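PDB 4Y6X: coat protein from Tobacco streak virus, which forms the viral capsid by self-assembly, binds RNA, and probably helps to package the genome and start its translation. Local coordinates for residues Gly115-Leu118 with Asn119-Asp122. Residues are numbered along the deposited sequence; the frame is centred on the assembly and turned at random.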
ATOM      1  N   GLY A 115       0.532  22.939  -1.543  1.00 44.94           N
ATOM      2  CA  GLY A 115      -0.530  22.860  -0.541  1.00 36.09           C
ATOM      3  C   GLY A 115      -1.888  22.541  -1.121  1.00 37.02           C
ATOM      4  O   GLY A 115      -2.895  22.839  -0.513  1.00 43.41           O
ATOM      5  N   LYS A 116      -1.938  21.922  -2.291  1.00 36.09           N
ATOM      6  CA  LYS A 116      -3.188  21.702  -2.973  1.00 33.72           C
ATOM      7  C   LYS A 116      -3.852  20.399  -2.530  1.00 37.98           C
ATOM      8  O   LYS A 116      -3.182  19.485  -2.016  1.00 30.94           O
ATOM      9  CB  LYS A 116      -2.951  21.661  -4.480  1.00 39.27           C
ATOM     10  CG  LYS A 116      -2.409  22.975  -5.105  1.00 42.10           C
ATOM     11  CD  LYS A 116      -2.296  22.753  -6.612  1.00 50.10           C
ATOM     12  CE  LYS A 116      -1.700  23.902  -7.417  1.00 55.76           C
ATOM     13  NZ  LYS A 116      -1.758  25.219  -6.745  1.00 59.31           N
ATOM     14  N   LEU A 117      -5.144  20.281  -2.816  1.00 38.01           N
ATOM     15  CA  LEU A 117      -5.906  19.056  -2.580  1.00 41.45           C
ATOM     16  C   LEU A 117      -5.809  18.154  -3.776  1.00 37.57           C
ATOM     17  O   LEU A 117      -5.444  18.574  -4.882  1.00 35.00           O
ATOM     18  CB  LEU A 117      -7.375  19.360  -2.340  1.00 45.61           C
ATOM     19  CG  LEU A 117      -7.803  19.925  -0.963  1.00 55.06           C
ATOM     20  CD1 LEU A 117      -7.172  21.268  -0.700  1.00 55.34           C
ATOM     21  CD2 LEU A 117      -9.320  20.047  -0.839  1.00 60.73           C
ATOM     22  N   LEU A 118      -6.148  16.892  -3.569  1.00 36.64           N
ATOM     23  CA  LEU A 118      -6.080  15.883  -4.632  1.00 43.06           C
ATOM     24  C   LEU A 118      -6.867  16.252  -5.888  1.00 47.36           C
ATOM     25  O   LEU A 118      -6.361  16.077  -7.005  1.00 42.44           O
ATOM     26  CB  LEU A 118      -6.520  14.509  -4.119  1.00 45.26           C
ATOM     27  CG  LEU A 118      -6.342  13.349  -5.124  1.00 54.20           C
ATOM     28  CD1 LEU A 118      -4.911  13.255  -5.676  1.00 57.44           C
ATOM     29  CD2 LEU A 118      -6.752  12.033  -4.488  1.00 58.01           C
ATOM     30  N   ASN A 119      -8.066  16.797  -5.732  1.00 47.96           N
ATOM     31  CA  ASN A 119      -8.864  17.155  -6.893  1.00 53.20           C
ATOM     32  C   ASN A 119      -8.195  18.219  -7.759  1.00 54.17           C
ATOM     33  O   ASN A 119      -8.515  18.323  -8.941  1.00 53.08           O
ATOM     34  CB  ASN A 119     -10.312  17.568  -6.519  1.00 59.01           C
ATOM     35  CG  ASN A 119     -10.370  18.677  -5.477  1.00 64.03           C
ATOM     36  OD1 ASN A 119      -9.839  19.765  -5.668  1.00 71.72           O
ATOM     37  ND2 ASN A 119     -11.036  18.400  -4.366  1.00 72.10           N
ATOM     38  N   GLN A 120      -7.278  19.002  -7.187  1.00 49.68           N
ATOM     39  CA  GLN A 120      -6.504  19.979  -7.956  1.00 46.68           C
ATOM     40  C   GLN A 120      -5.216  19.409  -8.589  1.00 49.94           C
ATOM     41  O   GLN A 120      -4.621  20.057  -9.434  1.00 55.93           O
ATOM     42  CB  GLN A 120      -6.107  21.148  -7.075  1.00 48.69           C
ATOM     43  CG  GLN A 120      -7.200  22.049  -6.565  1.00 56.14           C
ATOM     44  CD  GLN A 120      -6.697  22.848  -5.382  1.00 60.51           C
ATOM     45  OE1 GLN A 120      -6.678  22.358  -4.259  1.00 53.46           O
ATOM     46  NE2 GLN A 120      -6.243  24.075  -5.635  1.00 65.36           N
ATOM     47  N   LEU A 121      -4.792  18.215  -8.184  1.00 42.20           N
ATOM     48  CA  LEU A 121      -3.580  17.572  -8.694  1.00 39.96           C
ATOM     49  C   LEU A 121      -3.857  16.316  -9.505  1.00 42.75           C
ATOM     50  O   LEU A 121      -2.930  15.725 -10.091  1.00 42.83           O
ATOM     51  CB  LEU A 121      -2.674  17.194  -7.537  1.00 37.91           C
ATOM     52  CG  LEU A 121      -2.151  18.345  -6.654  1.00 40.72           C
ATOM     53  CD1 LEU A 121      -1.536  17.847  -5.373  1.00 39.50           C
ATOM     54  CD2 LEU A 121      -1.149  19.194  -7.401  1.00 39.02           C
ATOM     55  N   ASP A 122      -5.115  15.913  -9.585  1.00 49.31           N
ATOM     56  CA  ASP A 122      -5.433  14.600 -10.175  1.00 57.54           C
ATOM     57  C   ASP A 122      -5.313  14.571 -11.709  1.00 50.55           C
ATOM     58  O   ASP A 122      -5.468  13.517 -12.291  1.00 51.41           O
ATOM     59  CB  ASP A 122      -6.768  14.026  -9.677  1.00 70.54           C
ATOM     60  CG  ASP A 122      -7.969  14.885 -10.039  1.00 81.23           C
ATOM     61  OD1 ASP A 122      -7.785  15.981 -10.627  1.00 94.98           O
ATOM     62  OD2 ASP A 122      -9.108  14.451  -9.718  1.00 95.95           O
TER
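Gln-120 and Leu-117 show how a side chain can close a turn on the backbone where a strand runs into a short helix. The backbone N of Leu-117 gives its hydrogen to Gln-120 OE1 at 3.0 Å, and the bond is nearly straight, with an N-H...O angle of 168°, although the donor stands above the amide plane. With CG anti to its own carbonyl carbon (chi1 -67°) and the chain extended beyond it, Gln-120 reaches back over three residues to that N-H. The same pair is tied a second time, in the reverse sense, by Gln-120 N to Leu-117 O at 3.0 Å, so side chain and main chain of one residue grip both polar groups of the other. Leu-117 O also receives a weak bond from Leu-121 N, which is held more firmly by Leu-118 O at 2.9 Å.

These bonds accompany the change from strand 107-117, an outermost strand, within this chain, of one sheet of the jelly-roll barrel, to the single turn of helix 118-121. Lys-116 still pairs through its backbone with Phe-64 of strand 63-73.

Van der Waals contacts line the turn. Lys-116 runs at about a right angle to Gln-120, and Lys-116 CB lies 3.8 Å from Gln-120 OE1. An apolar contact joins Lys-116 CD to Leu-121 CD2 at 3.8 Å. Leu-117 CB packs 3.6 Å from Gln-120 OE1. The buried Leu-121 and the partly exposed Leu-118 both make apolar contact with Phe-64 and Phe-48, the latter from helix 48-52. At the far end, Asp-122 lays its CB 3.4 Å from Leu-118 O.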